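Molybdopterin-guanine dinucleotide biosynthesis protein B (MobB) (PDB 2F1R) probably binds GTP through a P-loop NTPase fold and probably takes part in making the molybdopterin-guanine dinucleotide form of the molybdenum cofactor. Local coordinates at residues I4-G9 against V99-F104; G108-V113 against Q126-A131; V132-R137 against F144-V149. One frame throughout, in Å; residues are numbered along the deposited sequence.

Interaction 1 (I4-G9 against V99-F104); sequences ILSIVG and VITEGF
I7 meets I100 because their beta-branches are set to face each other: CG1 of I7 stands opposite the carbonyl carbon and beside its own backbone N (chi1 -54°), while CG2 of I100 is thrown anti to the backbone N. The two branches slant across one another with I7 CG1 3.4 Å from I100 CG2, a tight fit for two carbons. The strands that carry them, 4-9 and 99-102, are parallel neighbours inside the P-loop NTPase sheet, and the principle they illustrate is that a regular backbone register dictates which side chains can meet. Four bonds fix that register. L5 N gives its hydrogen to V99 O at 2.8 Å, and T101 N returns a bond to L5 O; I7 N then donates to T101 O at 2.7 Å, and G103 N to I7 O. CA-H...O contacts, such as I100 CA to L5 O, fill in between.

L5, I7, I100 and E102 occupy one face, where helix 12-28 packs over I7 and I100 through I19. I4, S6, V99 and T101 occupy the other, with I4 and V99 side by side and pointing the same way, CG1 of I4 resting 4.0 Å from V99 CB, beneath Y89 of helix 85-93. Strand 4-9 runs into G9, the first glycine of what is probably the Walker A loop; the backbone angles of G9 itself call for a residue without CB. At the far end of the partner segment the chain turns away after G103, and a water spans the gap: it lies 2.7 Å from S6 OG and donates to F104 O at 2.8 Å.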
loop_
_atom_site.group_PDB
_atom_site.type_symbol
_atom_site.label_atom_id
_atom_site.label_comp_id
_atom_site.label_asym_id
_atom_site.label_seq_id
_atom_site.Cartn_x
_atom_site.Cartn_y
_atom_site.Cartn_z
ATOM N N ILE A 4 16.411 -1.911 10.098
ATOM C CA ILE A 4 16.278 -0.967 9.005
ATOM C C ILE A 4 17.684 -0.548 8.577
ATOM O O ILE A 4 18.486 -0.032 9.396
ATOM C CB ILE A 4 15.505 0.300 9.430
ATOM C CG1 ILE A 4 14.115 -0.034 9.966
ATOM C CG2 ILE A 4 15.294 1.284 8.218
ATOM C CD1 ILE A 4 13.347 1.271 10.432
ATOM N N LEU A 5 17.967 -0.792 7.300
ATOM C CA LEU A 5 19.217 -0.449 6.674
ATOM C C LEU A 5 18.990 0.506 5.509
ATOM O O LEU A 5 18.226 0.186 4.558
ATOM C CB LEU A 5 19.871 -1.720 6.147
ATOM C CG LEU A 5 21.240 -1.699 5.514
ATOM C CD1 LEU A 5 22.283 -1.340 6.535
ATOM C CD2 LEU A 5 21.521 -3.038 4.878
ATOM N N SER A 6 19.683 1.643 5.528
ATOM C CA SER A 6 19.624 2.556 4.390
ATOM C C SER A 6 20.668 2.313 3.318
ATOM O O SER A 6 21.851 2.124 3.619
ATOM C CB SER A 6 19.819 3.976 4.879
ATOM O OG SER A 6 18.808 4.278 5.803
ATOM N N ILE A 7 20.260 2.402 2.057
ATOM C CA ILE A 7 21.207 2.339 0.960
ATOM C C ILE A 7 21.278 3.771 0.441
ATOM O O ILE A 7 20.330 4.268 -0.142
ATOM C CB ILE A 7 20.774 1.315 -0.153
ATOM C CG1 ILE A 7 20.501 -0.067 0.443
ATOM C CG2 ILE A 7 21.779 1.223 -1.350
ATOM C CD1 ILE A 7 21.661 -0.715 1.203
ATOM N N VAL A 8 22.402 4.438 0.690
ATOM C CA VAL A 8 22.535 5.825 0.379
ATOM C C VAL A 8 23.676 6.033 -0.633
ATOM O O VAL A 8 24.504 5.132 -0.847
ATOM C CB VAL A 8 22.787 6.691 1.634
ATOM C CG1 VAL A 8 21.635 6.494 2.687
ATOM C CG2 VAL A 8 24.189 6.409 2.232
ATOM N N GLY A 9 23.702 7.232 -1.234
ATOM C CA GLY A 9 24.866 7.651 -1.985
ATOM C C GLY A 9 24.558 8.515 -3.202
ATOM O O GLY A 9 23.465 9.059 -3.319
ATOM N N VAL A 99 14.209 -4.213 6.576
ATOM C CA VAL A 99 13.691 -3.069 5.834
ATOM C C VAL A 99 14.883 -2.374 5.203
ATOM O O VAL A 99 15.803 -1.957 5.896
ATOM C CB VAL A 99 12.852 -2.065 6.734
ATOM C CG1 VAL A 99 12.423 -0.816 5.942
ATOM C CG2 VAL A 99 11.628 -2.780 7.340
ATOM N N ILE A 100 14.868 -2.257 3.888
ATOM C CA ILE A 100 15.838 -1.413 3.191
ATOM C C ILE A 100 15.202 -0.078 2.741
ATOM O O ILE A 100 14.111 -0.040 2.179
ATOM C CB ILE A 100 16.432 -2.123 1.969
ATOM C CG1 ILE A 100 17.165 -3.382 2.450
ATOM C CG2 ILE A 100 17.373 -1.179 1.186
ATOM C CD1 ILE A 100 17.525 -4.325 1.392
ATOM N N THR A 101 15.934 0.994 2.981
ATOM C CA THR A 101 15.610 2.352 2.570
ATOM C C THR A 101 16.445 2.771 1.372
ATOM O O THR A 101 17.663 2.429 1.342
ATOM C CB THR A 101 15.837 3.360 3.696
ATOM O OG1 THR A 101 14.738 3.313 4.613
ATOM C CG2 THR A 101 15.973 4.767 3.131
ATOM N N GLU A 102 15.860 3.328 0.330
ATOM C CA GLU A 102 16.631 3.842 -0.801
ATOM C C GLU A 102 16.664 5.326 -0.523
ATOM O O GLU A 102 15.651 6.046 -0.617
ATOM C CB GLU A 102 16.025 3.453 -2.144
ATOM C CG GLU A 102 16.747 3.923 -3.384
ATOM C CD GLU A 102 15.890 3.708 -4.664
ATOM O OE1 GLU A 102 15.521 4.694 -5.356
ATOM O OE2 GLU A 102 15.539 2.550 -4.958
ATOM N N GLY A 103 17.825 5.762 -0.035
ATOM C CA GLY A 103 17.942 7.130 0.437
ATOM C C GLY A 103 17.451 7.227 1.874
ATOM O O GLY A 103 17.768 6.318 2.710
ATOM N N PHE A 104 16.709 8.315 2.147
ATOM C CA PHE A 104 16.473 8.757 3.524
ATOM C C PHE A 104 17.776 8.875 4.328
ATOM O O PHE A 104 17.795 8.569 5.528
ATOM C CB PHE A 104 15.526 7.772 4.275
ATOM C CG PHE A 104 14.127 7.776 3.765
ATOM C CD1 PHE A 104 13.134 8.509 4.418
ATOM C CD2 PHE A 104 13.780 7.044 2.630
ATOM C CE1 PHE A 104 11.773 8.501 3.909
ATOM C CE2 PHE A 104 12.414 7.034 2.129
ATOM C CZ PHE A 104 11.451 7.766 2.770
HETATM O O HOH W 1 18.996 6.607 7.112
#

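Interaction 2 (G108-V113 against Q126-A131); sequences GKDRIV and QGRILA
R111 reaches back over G127 with a strongly folded side chain. Its CG sits between the backbone N and the carbonyl carbon (chi1 68°), and further bends at chi2 and chi3 curl the guanidinium beside the loop that precedes its own strand. There NE and NH2 grip K109 O side-on, with NE at 2.7 Å from K109 O and the acceptor lying in the guanidinium plane. This clamp fixes the rotation of the flat group, and one of its faces is laid over the peptide joining Q126 to G127, with G127 N 3.3 Å above the plane. The absence of a side chain on G127 allows so close an approach. Across the end, NH1 makes a weak bond to Q126 OE1 at 3.1 Å, the amide plane turned well out of the guanidinium plane; S105 O and F124 O, outside the two segments, take stronger bonds from NH2 and NH1.

The second polar pair is looser. R128, extended as far as its bend at chi3, runs alongside D110 and points the same way, its NH1 3.5 Å from D110 OD2. The carboxylate stands over a guanidinium face with the planes 69° apart, so the attraction is between charges and no N-H is aimed at the oxygen. A water ties the same corner together, donating to G108 O and D110 OD1 and accepting from R128 N.

Farther along the chain, strands 111-113 and 129-131 join as parallel neighbours of the P-loop NTPase sheet: R111 N donates to R128 O, L130 N to R111 O and V113 N to A131 O. V113 CG2 touches I129 CG1 at 3.9 Å. With several carbonyls gathered around it, the R111 cation is probably well stabilised, and the one side chain ties together the loops that lead into both strands.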
loop_
_atom_site.group_PDB
_atom_site.type_symbol
_atom_site.label_atom_id
_atom_site.label_comp_id
_atom_site.label_asym_id
_atom_site.label_seq_id
_atom_site.Cartn_x
_atom_site.Cartn_y
_atom_site.Cartn_z
ATOM N N GLY A 108 19.362 9.088 9.633
ATOM C CA GLY A 108 20.367 8.582 10.572
ATOM C C GLY A 108 20.401 7.084 10.843
ATOM O O GLY A 108 21.103 6.648 11.748
ATOM N N LYS A 109 19.660 6.278 10.068
ATOM C CA LYS A 109 19.774 4.817 10.181
ATOM C C LYS A 109 21.155 4.342 9.758
ATOM O O LYS A 109 21.781 4.980 8.904
ATOM C CB LYS A 109 18.723 4.085 9.323
ATOM C CG LYS A 109 17.291 4.444 9.560
ATOM C CD LYS A 109 16.826 4.221 11.044
ATOM C CE LYS A 109 15.323 4.446 11.140
ATOM N NZ LYS A 109 14.921 4.599 12.551
ATOM N N ASP A 110 21.640 3.226 10.327
ATOM C CA ASP A 110 22.850 2.571 9.801
ATOM C C ASP A 110 22.760 2.509 8.272
ATOM O O ASP A 110 21.665 2.306 7.778
ATOM C CB ASP A 110 22.928 1.138 10.317
ATOM C CG ASP A 110 23.163 1.081 11.837
ATOM O OD1 ASP A 110 23.296 2.169 12.459
ATOM O OD2 ASP A 110 23.178 -0.047 12.372
ATOM N N ARG A 111 23.876 2.625 7.537
ATOM C CA ARG A 111 23.828 2.718 6.072
ATOM C C ARG A 111 24.972 2.027 5.379
ATOM O O ARG A 111 26.109 2.000 5.879
ATOM C CB ARG A 111 23.791 4.197 5.592
ATOM C CG ARG A 111 25.085 5.071 5.812
ATOM C CD ARG A 111 25.058 5.872 7.162
ATOM N NE ARG A 111 23.683 6.298 7.484
ATOM C CZ ARG A 111 23.130 7.416 7.056
ATOM N NH1 ARG A 111 23.828 8.280 6.337
ATOM N NH2 ARG A 111 21.896 7.696 7.403
ATOM N N ILE A 112 24.658 1.526 4.189
ATOM C CA ILE A 112 25.663 1.208 3.202
ATOM C C ILE A 112 25.731 2.346 2.223
ATOM O O ILE A 112 24.687 2.778 1.709
ATOM C CB ILE A 112 25.372 -0.158 2.539
ATOM C CG1 ILE A 112 25.415 -1.272 3.619
ATOM C CG2 ILE A 112 26.360 -0.426 1.381
ATOM C CD1 ILE A 112 25.191 -2.692 3.049
ATOM N N VAL A 113 26.951 2.859 1.992
ATOM C CA VAL A 113 27.169 4.075 1.189
ATOM C C VAL A 113 27.702 3.684 -0.169
ATOM O O VAL A 113 28.790 3.097 -0.226
ATOM C CB VAL A 113 28.198 5.056 1.839
ATOM C CG1 VAL A 113 28.497 6.274 0.882
ATOM C CG2 VAL A 113 27.698 5.538 3.194
ATOM N N GLN A 126 25.518 10.786 8.495
ATOM C CA GLN A 126 24.400 11.070 9.419
ATOM C C GLN A 126 24.010 9.882 10.321
ATOM O O GLN A 126 23.378 10.059 11.368
ATOM C CB GLN A 126 23.177 11.542 8.635
ATOM C CG GLN A 126 23.443 12.810 7.739
ATOM C CD GLN A 126 23.847 12.460 6.315
ATOM O OE1 GLN A 126 24.171 11.310 6.005
ATOM N NE2 GLN A 126 23.868 13.470 5.445
ATOM N N GLY A 127 24.357 8.676 9.893
ATOM C CA GLY A 127 24.236 7.488 10.751
ATOM C C GLY A 127 25.483 6.649 10.650
ATOM O O GLY A 127 26.443 7.051 10.001
ATOM N N ARG A 128 25.463 5.476 11.274
ATOM C CA ARG A 128 26.613 4.574 11.235
ATOM C C ARG A 128 26.865 3.947 9.864
ATOM O O ARG A 128 25.961 3.314 9.283
ATOM C CB ARG A 128 26.468 3.473 12.292
ATOM C CG ARG A 128 27.780 2.811 12.611
ATOM C CD ARG A 128 27.703 2.018 13.929
ATOM N NE ARG A 128 27.769 0.601 13.624
ATOM C CZ ARG A 128 26.850 -0.300 13.964
ATOM N NH1 ARG A 128 25.764 0.064 14.666
ATOM N NH2 ARG A 128 27.044 -1.576 13.612
ATOM N N ILE A 129 28.097 4.139 9.361
ATOM C CA ILE A 129 28.490 3.584 8.069
ATOM C C ILE A 129 28.964 2.156 8.317
ATOM O O ILE A 129 29.958 1.909 9.017
ATOM C CB ILE A 129 29.541 4.451 7.293
ATOM C CG1 ILE A 129 28.927 5.818 6.912
ATOM C CG2 ILE A 129 30.080 3.704 6.044
ATOM C CD1 ILE A 129 29.980 6.887 6.566
ATOM N N LEU A 130 28.246 1.225 7.702
ATOM C CA LEU A 130 28.510 -0.173 7.906
ATOM C C LEU A 130 29.468 -0.642 6.852
ATOM O O LEU A 130 30.306 -1.551 7.110
ATOM C CB LEU A 130 27.201 -0.972 7.797
ATOM C CG LEU A 130 26.128 -0.705 8.858
ATOM C CD1 LEU A 130 25.005 -1.640 8.712
ATOM C CD2 LEU A 130 26.719 -0.761 10.269
ATOM N N ALA A 131 29.315 -0.066 5.643
ATOM C CA ALA A 131 30.219 -0.407 4.540
ATOM C C ALA A 131 30.086 0.582 3.417
ATOM O O ALA A 131 29.068 1.293 3.307
ATOM C CB ALA A 131 29.922 -1.818 4.028
HETATM O O HOH W 2 23.063 4.752 12.527
#

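Interaction 3 (V132-R137 against F144-V149); sequences VVCDER and FRRDEV
The edge of the parallel P-loop NTPase sheet, where strand 129-133 meets the short outermost strand 143-144, provides the setting for this contact. Two backbone bonds make the join, F144 N to V132 O at 3.0 Å and C134 N to F144 O at 2.9 Å, with V133 paired to F144 between them. V133 and F144 share the face covered by helix 149-160, both packing on I152.

Past F144 the chain enters a type I turn from R145 to E148, and R146 on that turn folds back over the end of the neighbouring strand. Bends at chi2 and chi3 (57° and 66°) carry its chain across V133, whose CG1 lies 3.7 Å from R146 CD. The guanidinium then lies under the D135 carboxylate, the two planes stacked 25° apart. D135 OD2 and R146 NH2 make only a long salt bridge, at 3.8 Å, the oxygen sitting above the plane rather than facing an N-H. The other oxygen of D135 accepts a weak bond from R146 N, so D135 meets both the backbone and the side chain of this arginine, weakly in each case; D135 N and R146 NH2, both donors, are close without bonding, and D147 OD1 crowds D135 OD1. E148, the last residue of the turn and the N-cap of helix 149-160, reaches back to its first: R145 N donates to the anti lone pair of E148 OE1, with 2.8 Å between N and O.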
loop_
_atom_site.group_PDB
_atom_site.type_symbol
_atom_site.label_atom_id
_atom_site.label_comp_id
_atom_site.label_asym_id
_atom_site.label_seq_id
_atom_site.Cartn_x
_atom_site.Cartn_y
_atom_site.Cartn_z
ATOM N N VAL A 132 31.113 0.627 2.568
ATOM C CA VAL A 132 31.115 1.532 1.454
ATOM C C VAL A 132 31.209 0.678 0.222
ATOM O O VAL A 132 32.027 -0.266 0.185
ATOM C CB VAL A 132 32.275 2.577 1.532
ATOM C CG1 VAL A 132 32.360 3.409 0.224
ATOM C CG2 VAL A 132 32.125 3.531 2.812
ATOM N N VAL A 133 30.368 0.984 -0.773
ATOM C CA VAL A 133 30.443 0.326 -2.091
ATOM C C VAL A 133 31.025 1.311 -3.127
ATOM O O VAL A 133 30.460 2.354 -3.396
ATOM C CB VAL A 133 29.103 -0.232 -2.512
ATOM C CG1 VAL A 133 29.190 -0.872 -3.886
ATOM C CG2 VAL A 133 28.630 -1.251 -1.473
ATOM N N CYS A 134 32.181 0.961 -3.677
ATOM C CA CYS A 134 32.929 1.857 -4.544
ATOM C C CYS A 134 33.918 1.018 -5.361
ATOM O O CYS A 134 34.595 0.125 -4.831
ATOM C CB CYS A 134 33.664 2.880 -3.695
ATOM S SG CYS A 134 34.473 4.153 -4.690
ATOM N N ASP A 135 33.979 1.253 -6.656
ATOM C CA ASP A 135 34.967 0.529 -7.506
ATOM C C ASP A 135 36.442 0.782 -7.174
ATOM O O ASP A 135 37.309 -0.058 -7.392
ATOM C CB ASP A 135 34.649 0.750 -8.991
ATOM C CG ASP A 135 33.502 -0.148 -9.466
ATOM O OD1 ASP A 135 33.345 -1.274 -8.937
ATOM O OD2 ASP A 135 32.776 0.249 -10.383
ATOM N N GLU A 136 36.694 1.961 -6.644
ATOM C CA GLU A 136 37.985 2.372 -6.134
ATOM C C GLU A 136 38.016 2.095 -4.627
ATOM O O GLU A 136 37.050 2.393 -3.900
ATOM C CB GLU A 136 38.150 3.873 -6.379
ATOM C CG GLU A 136 39.550 4.362 -6.101
ATOM C CD GLU A 136 39.723 5.877 -6.239
ATOM O OE1 GLU A 136 40.788 6.304 -5.776
ATOM O OE2 GLU A 136 38.815 6.615 -6.758
ATOM N N ARG A 137 39.117 1.515 -4.160
ATOM C CA ARG A 137 39.306 1.308 -2.734
ATOM C C ARG A 137 39.102 2.555 -1.898
ATOM O O ARG A 137 39.534 3.651 -2.243
ATOM C CB ARG A 137 40.661 0.631 -2.439
ATOM C CG ARG A 137 41.250 0.856 -1.051
ATOM C CD ARG A 137 42.641 0.110 -0.891
ATOM N NE ARG A 137 42.421 -1.333 -0.740
ATOM C CZ ARG A 137 42.125 -1.901 0.433
ATOM N NH1 ARG A 137 42.049 -1.128 1.534
ATOM N NH2 ARG A 137 41.910 -3.220 0.511
ATOM N N PHE A 144 33.469 -2.846 -0.433
ATOM C CA PHE A 144 33.157 -3.761 -1.524
ATOM C C PHE A 144 33.157 -2.955 -2.818
ATOM O O PHE A 144 32.913 -1.748 -2.818
ATOM C CB PHE A 144 31.737 -4.366 -1.336
ATOM C CG PHE A 144 31.562 -5.126 -0.046
ATOM C CD1 PHE A 144 32.012 -6.454 0.076
ATOM C CD2 PHE A 144 30.994 -4.514 1.047
ATOM C CE1 PHE A 144 31.898 -7.153 1.286
ATOM C CE2 PHE A 144 30.866 -5.205 2.239
ATOM C CZ PHE A 144 31.323 -6.520 2.366
ATOM N N ARG A 145 33.443 -3.624 -3.910
ATOM C CA ARG A 145 33.217 -3.061 -5.241
ATOM C C ARG A 145 31.749 -3.204 -5.652
ATOM O O ARG A 145 31.066 -4.056 -5.142
ATOM C CB ARG A 145 34.120 -3.767 -6.255
ATOM C CG ARG A 145 35.606 -3.623 -5.973
ATOM C CD ARG A 145 36.444 -4.572 -6.807
ATOM N NE ARG A 145 36.206 -4.427 -8.236
ATOM C CZ ARG A 145 37.090 -4.763 -9.178
ATOM N NH1 ARG A 145 38.298 -5.240 -8.828
ATOM N NH2 ARG A 145 36.788 -4.601 -10.472
ATOM N N ARG A 146 31.289 -2.380 -6.595
ATOM C CA ARG A 146 29.878 -2.372 -7.108
ATOM C C ARG A 146 29.344 -3.762 -7.490
ATOM O O ARG A 146 28.188 -4.085 -7.243
ATOM C CB ARG A 146 29.766 -1.425 -8.332
ATOM C CG ARG A 146 28.961 -0.093 -8.194
ATOM C CD ARG A 146 29.362 0.970 -7.054
ATOM N NE ARG A 146 30.666 1.638 -7.169
ATOM C CZ ARG A 146 30.981 2.690 -7.946
ATOM N NH1 ARG A 146 30.075 3.269 -8.739
ATOM N NH2 ARG A 146 32.235 3.161 -7.935
ATOM N N ASP A 147 30.225 -4.587 -8.047
ATOM C CA ASP A 147 29.922 -5.896 -8.609
ATOM C C ASP A 147 29.782 -7.044 -7.607
ATOM O O ASP A 147 29.398 -8.154 -7.966
ATOM C CB ASP A 147 31.055 -6.257 -9.608
ATOM C CG ASP A 147 32.424 -5.529 -9.299
ATOM O OD1 ASP A 147 32.488 -4.253 -9.329
ATOM O OD2 ASP A 147 33.464 -6.239 -9.075
ATOM N N GLU A 148 30.134 -6.807 -6.353
ATOM C CA GLU A 148 30.296 -7.917 -5.421
ATOM C C GLU A 148 28.968 -8.188 -4.669
ATOM O O GLU A 148 28.917 -8.259 -3.432
ATOM C CB GLU A 148 31.442 -7.600 -4.443
ATOM C CG GLU A 148 32.865 -7.635 -5.028
ATOM C CD GLU A 148 33.913 -7.458 -3.929
ATOM O OE1 GLU A 148 34.102 -6.326 -3.456
ATOM O OE2 GLU A 148 34.553 -8.439 -3.523
ATOM N N VAL A 149 27.900 -8.349 -5.438
ATOM C CA VAL A 149 26.548 -8.317 -4.888
ATOM C C VAL A 149 26.299 -9.436 -3.921
ATOM O O VAL A 149 25.645 -9.219 -2.894
ATOM C CB VAL A 149 25.451 -8.258 -5.997
ATOM C CG1 VAL A 149 25.759 -7.143 -7.008
ATOM C CG2 VAL A 149 25.260 -9.608 -6.701
#

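Followed from the N terminus, the three contacts come in series, none nested in or crossing another, and the loops they close shorten steadily. Interaction 1 closes the longest, 89 residues, pairing the first strand with 98-102. Interaction 2 closes a 12-residue connection and interaction 3 one of six. All belong to one parallel sheet. Interactions 1 and 2 join where strand 4-9 lies against 111-114, S6 O and V8 N probably bonding to I112. Interactions 2 and 3 share strand 129-133, and V133 N probably bonds to V113 O. Interactions 1 and 3, with centres about 17 Å apart, do not touch; together the contacts lead from the probable P-loop strand out to the sheet's edge.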